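Local structure of hemolysin-related protein (6MLT) at residues A[479-484]-A[605-610]; A[278-283]-A[487-492]; A[531-536]-A[565-570]; A[578-583]-A[598-603]; A[33-38]-A[523-528]. The protein probably helps Vibrio cholerae biofilms adhere to surfaces, as a secreted matrix protein that binds metal ions and carbohydrate. All blocks are in the same frame, centred on the assembly; numbering follows the deposited sequence.

Contact 1: residues A[479-484]-A[605-610]; sequences SAYDFT and SATIRV. With NA (sodium ion), chain H.
With its hydroxyl opposite its own carbonyl carbon (chi1 -57°), Thr-607 turns OG1 to the backbone of Asp-482, while Asp-482 itself swings CG away from its amide (chi1 178°) and carries its carboxylate to a sodium ion and a hydrogen bond with Gly-485. Asp-482 N donates to Thr-607 OG1 over 2.9 Å in a noticeably bent bond (137° at the hydrogen). Thr-607 OG1 has a second partner in the carboxylate of Asp-489. Two residues back along both chains, a single beta bridge pairs Ala-480 with Ser-605: Ala-606 N donates almost straight to Ala-480 O at 2.9 Å, and the same oxygen takes a CA-H contact from Ser-605 CA. Ser-605 OG accepts from Thr-607 N at 3.1 Å, an ST turn, and is also hydrogen-bonded to Asp-489. The Tyr-481 side chain crosses that of Thr-607 at about a right angle. Tyr-481 CD1 lies 3.6 Å from Thr-607 OG1 and 4.0 Å from Ala-606 CB, and the tyrosine hydroxyl is bonded to Arg-567 O. The sodium ion is bound by Asp-482 OD1 at 2.3 Å and by Thr-484 OG1 at 2.4 Å; Asp-486, Ile-488 and Glu-490 complete the site. This is the acidic metal loop between the first two strands of a beta-propeller blade, resembling those of FG-GAP-like repeats, here fastened to the C-terminal tail.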
# COMPACT_ATOMS: atom_id res chain seq x y z
N SER A 479 6.36 -1.79 11.44
CA SER A 479 6.34 -1.05 10.18
C SER A 479 7.44 -1.62 9.29
O SER A 479 8.15 -2.56 9.67
CB SER A 479 6.52 0.45 10.41
OG SER A 479 7.83 0.74 10.87
N ALA A 480 7.57 -1.05 8.10
CA ALA A 480 8.48 -1.58 7.09
C ALA A 480 9.26 -0.45 6.45
O ALA A 480 8.76 0.67 6.30
CB ALA A 480 7.71 -2.35 6.01
N TYR A 481 10.49 -0.75 6.06
CA TYR A 481 11.35 0.18 5.34
C TYR A 481 12.55 -0.58 4.79
O TYR A 481 13.04 -1.52 5.42
CB TYR A 481 11.81 1.34 6.23
CG TYR A 481 12.86 2.21 5.56
CD1 TYR A 481 12.56 2.91 4.40
CD2 TYR A 481 14.15 2.30 6.07
CE1 TYR A 481 13.52 3.69 3.76
CE2 TYR A 481 15.12 3.07 5.45
CZ TYR A 481 14.80 3.76 4.29
OH TYR A 481 15.75 4.53 3.66
N ASP A 482 13.02 -0.15 3.62
CA ASP A 482 14.19 -0.74 2.96
C ASP A 482 15.43 0.05 3.38
O ASP A 482 15.84 1.00 2.72
CB ASP A 482 14.02 -0.74 1.44
CG ASP A 482 15.23 -1.30 0.71
OD1 ASP A 482 16.10 -1.92 1.36
OD2 ASP A 482 15.32 -1.09 -0.51
N PHE A 483 16.02 -0.35 4.52
CA PHE A 483 17.26 0.27 4.98
C PHE A 483 18.42 -0.03 4.05
O PHE A 483 19.28 0.84 3.82
CB PHE A 483 17.61 -0.24 6.38
CG PHE A 483 16.76 0.31 7.48
CD1 PHE A 483 17.04 1.54 8.04
CD2 PHE A 483 15.70 -0.44 7.99
CE1 PHE A 483 16.26 2.04 9.07
CE2 PHE A 483 14.92 0.05 9.01
CZ PHE A 483 15.20 1.29 9.56
N THR A 484 18.50 -1.25 3.53
CA THR A 484 19.69 -1.68 2.81
C THR A 484 19.71 -1.20 1.37
O THR A 484 20.79 -1.18 0.76
CB THR A 484 19.81 -3.21 2.82
OG1 THR A 484 18.71 -3.78 2.11
CG2 THR A 484 19.85 -3.74 4.26
N SER A 605 4.47 0.81 5.11
CA SER A 605 5.85 0.87 4.66
C SER A 605 6.23 2.30 4.33
O SER A 605 5.46 3.04 3.71
CB SER A 605 6.08 -0.00 3.42
OG SER A 605 7.38 0.23 2.91
N ALA A 606 7.45 2.69 4.72
CA ALA A 606 7.99 4.00 4.40
C ALA A 606 8.70 4.04 3.05
O ALA A 606 9.12 5.12 2.63
CB ALA A 606 8.98 4.43 5.49
N THR A 607 8.83 2.91 2.37
CA THR A 607 9.67 2.84 1.17
C THR A 607 8.92 3.39 -0.04
O THR A 607 7.85 2.88 -0.39
CB THR A 607 10.11 1.41 0.90
OG1 THR A 607 10.80 0.90 2.05
CG2 THR A 607 11.04 1.34 -0.33
N ILE A 608 9.49 4.40 -0.69
CA ILE A 608 8.90 4.92 -1.92
C ILE A 608 9.16 3.91 -3.03
O ILE A 608 10.30 3.53 -3.28
CB ILE A 608 9.49 6.30 -2.28
CG1 ILE A 608 9.11 7.32 -1.21
CG2 ILE A 608 9.00 6.76 -3.66
CD1 ILE A 608 9.77 8.69 -1.39
N ARG A 609 8.09 3.47 -3.69
CA ARG A 609 8.18 2.48 -4.75
C ARG A 609 7.44 2.97 -5.99
O ARG A 609 6.34 3.52 -5.88
CB ARG A 609 7.60 1.13 -4.32
CG ARG A 609 8.55 0.32 -3.49
CD ARG A 609 8.04 -1.09 -3.23
NE ARG A 609 9.09 -1.87 -2.60
CZ ARG A 609 9.29 -1.95 -1.28
NH1 ARG A 609 8.48 -1.30 -0.45
NH2 ARG A 609 10.28 -2.68 -0.81
N VAL A 610 8.05 2.75 -7.15
CA VAL A 610 7.43 3.00 -8.45
C VAL A 610 6.72 1.72 -8.88
O VAL A 610 7.32 0.64 -8.79
CB VAL A 610 8.47 3.44 -9.49
CG1 VAL A 610 7.82 3.65 -10.85
CG2 VAL A 610 9.19 4.70 -9.02
NA NA H . 16.33 -4.03 2.13

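Contact 2: residues A[278-283]-A[487-492]; sequences AVSSFL and GIDEVL. With NA (sodium ion), chain H.
Phe-282 presents its ring edge to the chain of Asp-489 and Glu-490, at a junction between successive blades of the beta-propeller. The carbonyl oxygens of both residues lie near the ring plane, with Phe-282 CD1 3.5 Å from Asp-489 O. The ring stands 68° from the Asp-489 carboxylate; Asp-489 CB lies against Phe-282 CE1, which Val-491 CG2, its side chain crossing the ring at about a right angle, meets at 3.7 Å. The side chain of Ser-280 reaches across to Asp-489 with its OG opposite the backbone N (chi1 -160°). The hydroxyl donates to Asp-489 OD2 over a short 2.5 Å, meeting it from above the carboxylate plane. This carboxylate is also held by a salt bridge to Arg-609, tying the blade corner to the C-terminal tail. Just past the corner at Ser-280, Ser-281 is the centre of an inverse gamma turn, and its carbonyl O accepts from Asp-489 N at 2.9 Å. Ile-488 lays CG2 against the same turn, 3.2 Å from Phe-282 O. The residues flanking Asp-489 serve the metal: the sodium ion is bound by Ile-488 O at 2.2 Å, and by Glu-490 with OE2 at 2.3 Å and, more loosely, OE1 at 2.9 Å.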
# COMPACT_ATOMS: atom_id res chain seq x y z
N ALA A 278 1.98 -5.00 8.96
CA ALA A 278 2.55 -4.33 7.80
C ALA A 278 2.56 -5.31 6.64
O ALA A 278 2.77 -6.51 6.84
CB ALA A 278 3.97 -3.81 8.09
N VAL A 279 2.29 -4.81 5.44
CA VAL A 279 2.20 -5.63 4.24
C VAL A 279 3.08 -5.00 3.17
O VAL A 279 2.89 -3.82 2.83
CB VAL A 279 0.75 -5.75 3.74
CG1 VAL A 279 0.66 -6.66 2.52
CG2 VAL A 279 -0.16 -6.23 4.87
N SER A 280 4.04 -5.74 2.65
CA SER A 280 5.00 -5.12 1.76
C SER A 280 5.80 -6.18 1.01
O SER A 280 5.56 -7.38 1.15
CB SER A 280 5.94 -4.19 2.53
OG SER A 280 6.53 -3.25 1.66
N SER A 281 6.73 -5.71 0.19
CA SER A 281 7.67 -6.57 -0.53
C SER A 281 8.77 -6.98 0.44
O SER A 281 9.84 -6.36 0.51
CB SER A 281 8.24 -5.86 -1.76
OG SER A 281 7.21 -5.47 -2.65
N PHE A 282 8.50 -8.03 1.21
CA PHE A 282 9.41 -8.53 2.23
C PHE A 282 10.22 -9.73 1.78
O PHE A 282 11.30 -9.98 2.33
CB PHE A 282 8.63 -8.96 3.48
CG PHE A 282 8.02 -7.84 4.27
CD1 PHE A 282 8.80 -6.87 4.85
CD2 PHE A 282 6.65 -7.81 4.49
CE1 PHE A 282 8.24 -5.86 5.61
CE2 PHE A 282 6.08 -6.80 5.26
CZ PHE A 282 6.88 -5.83 5.82
N LEU A 283 9.69 -10.51 0.85
CA LEU A 283 10.27 -11.79 0.47
C LEU A 283 11.07 -11.73 -0.82
O LEU A 283 11.68 -12.72 -1.22
CB LEU A 283 9.17 -12.85 0.35
CG LEU A 283 8.19 -12.92 1.52
CD1 LEU A 283 7.21 -14.08 1.32
CD2 LEU A 283 8.94 -13.06 2.83
N GLY A 487 15.76 -2.97 -2.52
CA GLY A 487 14.40 -3.08 -3.00
C GLY A 487 13.49 -3.96 -2.16
O GLY A 487 12.30 -4.06 -2.47
N ILE A 488 14.02 -4.59 -1.12
CA ILE A 488 13.26 -5.47 -0.23
C ILE A 488 13.16 -4.80 1.14
O ILE A 488 14.18 -4.41 1.71
CB ILE A 488 13.91 -6.86 -0.12
CG1 ILE A 488 14.10 -7.46 -1.52
CG2 ILE A 488 13.06 -7.78 0.76
CD1 ILE A 488 14.81 -8.81 -1.52
N ASP A 489 11.95 -4.68 1.66
CA ASP A 489 11.75 -4.02 2.95
C ASP A 489 12.26 -4.90 4.08
O ASP A 489 12.12 -6.13 4.06
CB ASP A 489 10.27 -3.72 3.18
CG ASP A 489 9.79 -2.45 2.46
OD1 ASP A 489 10.60 -1.78 1.79
OD2 ASP A 489 8.59 -2.13 2.58
N GLU A 490 12.89 -4.26 5.06
CA GLU A 490 13.10 -4.82 6.38
C GLU A 490 11.89 -4.51 7.27
O GLU A 490 11.04 -3.69 6.94
CB GLU A 490 14.39 -4.26 7.00
CG GLU A 490 15.69 -4.85 6.43
CD GLU A 490 16.05 -4.35 5.03
OE1 GLU A 490 16.14 -3.11 4.83
OE2 GLU A 490 16.24 -5.19 4.11
N VAL A 491 11.83 -5.20 8.41
CA VAL A 491 10.75 -5.05 9.38
C VAL A 491 11.28 -4.30 10.60
O VAL A 491 12.36 -4.61 11.12
CB VAL A 491 10.19 -6.42 9.81
CG1 VAL A 491 8.94 -6.23 10.68
CG2 VAL A 491 9.89 -7.29 8.60
N LEU A 492 10.49 -3.34 11.07
CA LEU A 492 10.81 -2.57 12.27
C LEU A 492 9.86 -3.02 13.37
O LEU A 492 8.64 -2.97 13.19
CB LEU A 492 10.67 -1.07 12.03
CG LEU A 492 11.61 -0.42 11.01
CD1 LEU A 492 11.17 -0.72 9.59
CD2 LEU A 492 11.64 1.07 11.25
NA NA H . 16.33 -4.03 2.13

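Contact 3: residues A[531-536]-A[565-570]; sequences GNNNAS and PWRNAT
Asn-533 sends its side chain over the stem of Arg-567, its CG set well away from the backbone N (chi1 -151°). From CB the chain leads to CG, which rests 3.9 Å from Arg-567 CB. At the amide the two branches part. Asn-533 OD1 accepts from Asn-568 N at 2.9 Å in a nearly straight bond (167°), the donor somewhat tilted from the plane of the side-chain carbonyl. Asn-533 ND2 lies 3.6 Å from Arg-567 CG and donates to a water 2.9 Å from ND2. Arg-567 NH1 donates to this same water, which sits at the edge of the guanidinium, in its plane. The amide and guanidinium planes stand 82° apart, and the water links the two groups. Segment 531-536 joins the innermost strand of the last propeller blade, 525-527, to strand 536-541. It corresponds in topology to the metal-binding loops of several other blades, and Asp-528 holds it from within by accepting from Gly-531 N and Asn-533 N. The next asparagine copies the grip of the first: Asn-534 OD1 accepts from Trp-566 N at 2.9 Å. Trp-566 O returns a bond, taking Ala-535 N at 2.8 Å on a lone pair in its carbonyl plane. Ala-535 then points its methyl into the contact, where Ala-535 CB and Ala-569 CB are pressed to 3.5 Å, tighter than usual. The indole of Trp-566 passes beside Ala-535 and, beyond it, meets Phe-483 in a T-shaped pair.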
# COMPACT_ATOMS: atom_id res chain seq x y z
N GLY A 531 14.33 15.77 3.14
CA GLY A 531 14.11 15.63 1.72
C GLY A 531 15.36 15.49 0.90
O GLY A 531 15.31 15.65 -0.33
N ASN A 532 16.50 15.18 1.53
CA ASN A 532 17.76 15.00 0.82
C ASN A 532 18.17 13.53 0.72
O ASN A 532 19.36 13.23 0.58
CB ASN A 532 18.85 15.83 1.49
CG ASN A 532 18.69 17.31 1.22
OD1 ASN A 532 18.48 17.72 0.08
ND2 ASN A 532 18.78 18.12 2.27
N ASN A 533 17.21 12.62 0.79
CA ASN A 533 17.43 11.21 0.49
C ASN A 533 18.24 10.51 1.57
O ASN A 533 18.92 9.52 1.29
CB ASN A 533 18.11 11.04 -0.88
CG ASN A 533 17.74 9.73 -1.55
OD1 ASN A 533 16.68 9.16 -1.29
ND2 ASN A 533 18.62 9.23 -2.41
N ASN A 534 18.19 11.01 2.80
CA ASN A 534 18.81 10.35 3.94
C ASN A 534 17.84 10.44 5.12
O ASN A 534 17.75 11.48 5.78
CB ASN A 534 20.16 10.97 4.28
CG ASN A 534 20.93 10.15 5.31
OD1 ASN A 534 20.71 8.95 5.46
ND2 ASN A 534 21.82 10.80 6.04
N ALA A 535 17.13 9.34 5.38
CA ALA A 535 15.97 9.33 6.25
C ALA A 535 16.35 9.30 7.74
O ALA A 535 17.51 9.12 8.13
CB ALA A 535 15.09 8.13 5.93
N SER A 536 15.32 9.49 8.57
CA SER A 536 15.42 9.42 10.02
C SER A 536 14.52 8.30 10.53
O SER A 536 13.46 8.03 9.96
CB SER A 536 15.00 10.73 10.68
OG SER A 536 15.74 11.83 10.18
N PRO A 565 23.51 6.12 3.23
CA PRO A 565 22.30 6.88 3.50
C PRO A 565 21.07 5.99 3.43
O PRO A 565 21.05 4.96 2.75
CB PRO A 565 22.28 7.94 2.39
CG PRO A 565 23.05 7.32 1.27
CD PRO A 565 24.13 6.50 1.94
N TRP A 566 20.04 6.40 4.16
CA TRP A 566 18.74 5.73 4.14
C TRP A 566 17.89 6.41 3.08
O TRP A 566 17.25 7.43 3.34
CB TRP A 566 18.10 5.77 5.52
CG TRP A 566 18.82 4.93 6.54
CD1 TRP A 566 19.76 3.96 6.29
CD2 TRP A 566 18.67 4.98 7.96
NE1 TRP A 566 20.20 3.41 7.48
CE2 TRP A 566 19.55 4.02 8.52
CE3 TRP A 566 17.89 5.75 8.83
CZ2 TRP A 566 19.66 3.82 9.89
CZ3 TRP A 566 18.00 5.54 10.19
CH2 TRP A 566 18.87 4.58 10.71
N ARG A 567 17.88 5.83 1.88
CA ARG A 567 17.31 6.44 0.69
C ARG A 567 15.84 6.05 0.49
O ARG A 567 15.35 5.07 1.05
CB ARG A 567 18.11 6.03 -0.54
CG ARG A 567 19.58 6.39 -0.48
CD ARG A 567 20.31 5.99 -1.77
NE ARG A 567 20.35 4.54 -1.93
CZ ARG A 567 19.69 3.84 -2.86
NH1 ARG A 567 18.93 4.44 -3.78
NH2 ARG A 567 19.82 2.52 -2.89
N ASN A 568 15.15 6.85 -0.33
CA ASN A 568 13.83 6.51 -0.85
C ASN A 568 12.79 6.32 0.26
O ASN A 568 11.95 5.43 0.20
CB ASN A 568 13.90 5.27 -1.73
CG ASN A 568 14.70 5.50 -3.00
OD1 ASN A 568 14.78 6.62 -3.50
ND2 ASN A 568 15.28 4.44 -3.52
N ALA A 569 12.84 7.18 1.28
CA ALA A 569 11.86 7.17 2.35
C ALA A 569 10.83 8.29 2.18
O ALA A 569 11.15 9.39 1.72
CB ALA A 569 12.53 7.31 3.71
N THR A 570 9.60 8.00 2.60
CA THR A 570 8.52 8.97 2.51
C THR A 570 8.88 10.25 3.26
O THR A 570 9.55 10.23 4.30
CB THR A 570 7.23 8.39 3.11
OG1 THR A 570 6.16 9.34 2.96
CG2 THR A 570 7.40 8.06 4.58
O HOH W 1 18.27 7.05 -4.30

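Contact 4: residues A[578-583]-A[598-603]; sequences FNFSDI and LTHNSF
Around Asn-579 and Phe-603, whose CA atoms are 4.6 Å apart, the two segments run nearly antiparallel (168°), and a type I beta turn from Phe-580 to Ile-583 bends the first of them away. His-600 reaches toward the turn, its CG placed between backbone N and carbonyl carbon (chi1 51°). Its two ring nitrogens have different partners: NE2 is hydrogen-bonded to Ser-581 OG at 3.0 Å, across the contact, and ND1 to Ser-602 OG at 2.9 Å, which would restrain the rotation of the imidazole. Phe-580 directs its edge at the face of this ring in a T-shaped pair, the centroids 5.1 Å apart and the planes at 63°. Asn-579 lies over a face of Phe-603, its CB 3.9 Å from the ring centroid in a CH-pi contact. A water extends the polar side, at 2.7 Å from both Ser-581 OG and Thr-599 OG1; the latter hydroxyl is also bonded to Ser-596 O. Phe-603 packs on strand 224-227, and Asp-582 forms a salt bridge with Arg-196. The arrangement is that of an irregular C-terminal tail folded on itself against the inner strands of a beta-propeller, consistent with a plug in its central channel.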
# COMPACT_ATOMS: atom_id res chain seq x y z
N PHE A 578 -1.12 4.45 7.43
CA PHE A 578 -0.39 5.09 6.35
C PHE A 578 -0.08 4.09 5.24
O PHE A 578 0.41 2.99 5.51
CB PHE A 578 0.91 5.70 6.86
CG PHE A 578 1.76 6.28 5.78
CD1 PHE A 578 1.46 7.53 5.26
CD2 PHE A 578 2.81 5.57 5.24
CE1 PHE A 578 2.23 8.06 4.24
CE2 PHE A 578 3.58 6.09 4.22
CZ PHE A 578 3.29 7.33 3.72
N ASN A 579 -0.34 4.49 3.99
CA ASN A 579 0.02 3.66 2.84
C ASN A 579 0.19 4.51 1.58
O ASN A 579 -0.18 4.08 0.48
CB ASN A 579 -1.02 2.57 2.61
CG ASN A 579 -2.31 3.10 2.01
OD1 ASN A 579 -2.72 4.22 2.29
ND2 ASN A 579 -2.96 2.28 1.19
N PHE A 580 0.74 5.72 1.74
CA PHE A 580 1.11 6.62 0.64
C PHE A 580 -0.08 7.22 -0.11
O PHE A 580 -0.12 8.43 -0.33
CB PHE A 580 1.99 5.91 -0.40
CG PHE A 580 3.41 5.71 0.04
CD1 PHE A 580 4.29 6.77 0.06
CD2 PHE A 580 3.86 4.46 0.40
CE1 PHE A 580 5.61 6.59 0.46
CE2 PHE A 580 5.17 4.27 0.80
CZ PHE A 580 6.04 5.34 0.83
N SER A 581 -1.03 6.38 -0.53
CA SER A 581 -1.95 6.77 -1.59
C SER A 581 -2.92 7.86 -1.17
O SER A 581 -3.50 8.51 -2.05
CB SER A 581 -2.72 5.56 -2.08
OG SER A 581 -1.81 4.58 -2.53
N ASP A 582 -3.13 8.08 0.13
CA ASP A 582 -4.10 9.06 0.61
C ASP A 582 -3.46 10.37 1.04
O ASP A 582 -4.12 11.18 1.70
CB ASP A 582 -4.91 8.47 1.76
CG ASP A 582 -6.16 7.75 1.29
OD1 ASP A 582 -6.78 8.23 0.32
OD2 ASP A 582 -6.52 6.71 1.89
N ILE A 583 -2.20 10.61 0.68
CA ILE A 583 -1.54 11.84 1.09
C ILE A 583 -0.49 12.21 0.05
O ILE A 583 0.22 11.34 -0.47
CB ILE A 583 -0.93 11.70 2.51
CG1 ILE A 583 -0.52 13.06 3.06
CG2 ILE A 583 0.26 10.74 2.50
CD1 ILE A 583 -1.68 13.94 3.46
N LEU A 598 -2.51 -1.45 -6.55
CA LEU A 598 -2.06 -1.54 -7.93
C LEU A 598 -0.87 -0.64 -8.22
O LEU A 598 -0.42 -0.57 -9.37
CB LEU A 598 -3.21 -1.20 -8.89
CG LEU A 598 -4.45 -2.09 -8.77
CD1 LEU A 598 -5.51 -1.63 -9.75
CD2 LEU A 598 -4.11 -3.57 -9.00
N THR A 599 -0.34 0.06 -7.20
CA THR A 599 0.81 0.93 -7.39
C THR A 599 1.96 0.36 -6.58
O THR A 599 2.64 -0.57 -7.04
CB THR A 599 0.45 2.38 -7.03
OG1 THR A 599 -0.21 2.45 -5.76
CG2 THR A 599 -0.49 2.96 -8.09
N HIS A 600 2.25 0.90 -5.39
CA HIS A 600 3.31 0.38 -4.54
C HIS A 600 2.93 -0.91 -3.82
O HIS A 600 3.81 -1.66 -3.41
CB HIS A 600 3.70 1.44 -3.50
CG HIS A 600 2.53 1.99 -2.76
ND1 HIS A 600 2.08 1.44 -1.58
CD2 HIS A 600 1.69 3.01 -3.05
CE1 HIS A 600 1.02 2.11 -1.16
NE2 HIS A 600 0.76 3.06 -2.04
N ASN A 601 1.63 -1.16 -3.65
CA ASN A 601 1.13 -2.39 -3.04
C ASN A 601 1.79 -2.65 -1.69
O ASN A 601 2.30 -3.74 -1.41
CB ASN A 601 1.31 -3.58 -3.97
CG ASN A 601 0.48 -4.78 -3.54
OD1 ASN A 601 -0.49 -4.63 -2.80
ND2 ASN A 601 0.86 -5.97 -4.00
N SER A 602 1.76 -1.63 -0.82
CA SER A 602 2.30 -1.76 0.52
C SER A 602 1.36 -1.08 1.50
O SER A 602 0.49 -0.29 1.12
CB SER A 602 3.70 -1.14 0.64
OG SER A 602 3.64 0.27 0.53
N PHE A 603 1.55 -1.39 2.78
CA PHE A 603 0.76 -0.80 3.85
C PHE A 603 1.64 -0.72 5.09
O PHE A 603 2.22 -1.72 5.52
CB PHE A 603 -0.51 -1.61 4.12
CG PHE A 603 -1.67 -0.79 4.58
CD1 PHE A 603 -1.76 -0.37 5.90
CD2 PHE A 603 -2.68 -0.40 3.69
CE1 PHE A 603 -2.82 0.39 6.33
CE2 PHE A 603 -3.74 0.37 4.12
CZ PHE A 603 -3.81 0.77 5.44
O HOH W 2 -1.32 4.83 -5.15

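Contact 5: residues A[33-38]-A[523-528]; sequences AAPIVV and YPVVAD
Ala-34 sets its methyl squarely on the ring of Tyr-523, where the first and last blades of the beta-propeller meet along their innermost strands, 36-38 and 525-527. Ala-34 CB is 4.1 Å from the ring centroid and only 7° off the ring normal, a CH-pi contact over the middle of the face. Tyr-523 reaches this place because its CG sits between backbone N and carbonyl carbon (chi1 50°), which folds the ring back toward the neighbouring segment although its CB points away from it. The rest of the first shell is largely aliphatic. Pro-35 and Val-525 lie alongside each other, pointing opposite ways, Pro-35 CG 3.9 Å from Val-525 CG2, and the proline CD comes to 3.5 Å from Tyr-523 O. Val-37 divides its branches between two partners: its CG1 meets Ala-527 CB at 3.9 Å, and its CG2 faces Val-525 CG1 at 4.2 Å. The segments run almost in the same direction, 12° apart, yet share no hydrogen bond and meet by packing. Further out, each strand is held by its own sheet, Ile-36 pairing with Ile-58 and Val-525 with Ile-538. The C-terminal tail adds a brace: Trp-573 bonds to the backbone of Val-37 and, through NE1, to the hydroxyl of Tyr-523, which also binds Tyr-576 O. Within the aliphatic layer two backbone polar atoms are buried without a partner, Tyr-523 N, 3.9 Å from Ala-34 CB, and Pro-35 O, 3.8 Å from Val-525 CG2.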
# COMPACT_ATOMS: atom_id res chain seq x y z
N ALA A 33 2.19 6.08 21.73
CA ALA A 33 1.42 6.04 20.50
C ALA A 33 2.34 6.39 19.34
O ALA A 33 3.30 7.16 19.49
CB ALA A 33 0.22 6.99 20.53
N ALA A 34 2.05 5.82 18.18
CA ALA A 34 2.95 5.93 17.04
C ALA A 34 3.12 7.40 16.65
O ALA A 34 2.15 8.17 16.69
CB ALA A 34 2.42 5.13 15.85
N PRO A 35 4.32 7.82 16.26
CA PRO A 35 4.53 9.22 15.87
C PRO A 35 3.96 9.50 14.49
O PRO A 35 3.83 8.62 13.64
CB PRO A 35 6.05 9.35 15.88
CG PRO A 35 6.53 7.98 15.51
CD PRO A 35 5.53 7.00 16.07
N ILE A 36 3.65 10.78 14.28
CA ILE A 36 3.14 11.31 13.02
C ILE A 36 4.14 12.31 12.49
O ILE A 36 4.76 13.04 13.28
CB ILE A 36 1.76 11.98 13.23
CG1 ILE A 36 0.71 10.94 13.68
CG2 ILE A 36 1.31 12.74 12.01
CD1 ILE A 36 0.56 9.79 12.76
N VAL A 37 4.29 12.38 11.17
CA VAL A 37 5.33 13.20 10.54
C VAL A 37 4.69 14.08 9.47
O VAL A 37 4.17 13.56 8.47
CB VAL A 37 6.45 12.34 9.92
CG1 VAL A 37 7.48 13.23 9.21
CG2 VAL A 37 7.12 11.50 10.99
N VAL A 38 4.75 15.39 9.67
CA VAL A 38 4.20 16.38 8.74
C VAL A 38 4.97 17.69 8.92
O VAL A 38 5.61 17.92 9.95
CB VAL A 38 2.69 16.62 8.98
CG1 VAL A 38 1.86 15.43 8.51
CG2 VAL A 38 2.43 16.92 10.47
N TYR A 523 4.38 1.91 16.69
CA TYR A 523 5.46 1.34 15.91
C TYR A 523 6.47 2.43 15.60
O TYR A 523 6.15 3.62 15.68
CB TYR A 523 4.95 0.68 14.61
CG TYR A 523 4.02 1.54 13.77
CD1 TYR A 523 4.51 2.62 13.06
CD2 TYR A 523 2.67 1.27 13.69
CE1 TYR A 523 3.67 3.43 12.29
CE2 TYR A 523 1.81 2.06 12.92
CZ TYR A 523 2.33 3.14 12.22
OH TYR A 523 1.51 3.93 11.44
N PRO A 524 7.70 2.06 15.25
CA PRO A 524 8.67 3.06 14.79
C PRO A 524 8.34 3.49 13.37
O PRO A 524 7.71 2.76 12.60
CB PRO A 524 10.02 2.33 14.86
CG PRO A 524 9.74 1.00 15.52
CD PRO A 524 8.29 0.72 15.29
N VAL A 525 8.80 4.69 13.02
CA VAL A 525 8.53 5.30 11.72
C VAL A 525 9.84 5.74 11.10
O VAL A 525 10.68 6.37 11.76
CB VAL A 525 7.57 6.50 11.85
CG1 VAL A 525 7.57 7.36 10.58
CG2 VAL A 525 6.16 6.00 12.19
N VAL A 526 10.02 5.45 9.81
CA VAL A 526 11.10 6.02 9.02
C VAL A 526 10.52 7.09 8.12
O VAL A 526 9.51 6.86 7.43
CB VAL A 526 11.83 4.94 8.20
CG1 VAL A 526 12.85 5.58 7.26
CG2 VAL A 526 12.51 3.94 9.12
N ALA A 527 11.14 8.27 8.13
CA ALA A 527 10.73 9.34 7.24
C ALA A 527 11.94 10.20 6.90
O ALA A 527 12.82 10.41 7.73
CB ALA A 527 9.63 10.21 7.85
N ASP A 528 11.96 10.69 5.66
CA ASP A 528 13.00 11.59 5.16
C ASP A 528 12.56 13.01 5.50
O ASP A 528 11.83 13.65 4.74
CB ASP A 528 13.22 11.40 3.67
CG ASP A 528 14.33 12.27 3.12
OD1 ASP A 528 14.90 13.08 3.90
OD2 ASP A 528 14.65 12.16 1.92

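Overall arrangement
Contacts 1 and 2 lie about 7 Å apart between centres and share one sodium site, to which each gives two of the five residues. Asp-489 of contact 2 reaches the hydroxyls of Ser-605 and Thr-607, with Ser-605 OG 2.7 Å from Asp-489 OD2. Contact 3 joins contact 1 through Ile-608 N and Asn-568 O, 2.8 Å apart, and meets contact 5 where Ser-536 N lies 2.8 Å from Ala-527 O. Contact 4 touches contact 2 by Val-279 O and Phe-603 N. Tail segments take part in contacts 1, 3 and 4 and touch contacts 2 and 5, while contact 5 closes the ring of blades, the side chain of Val-37 about 9 Å from a bound calcium ion.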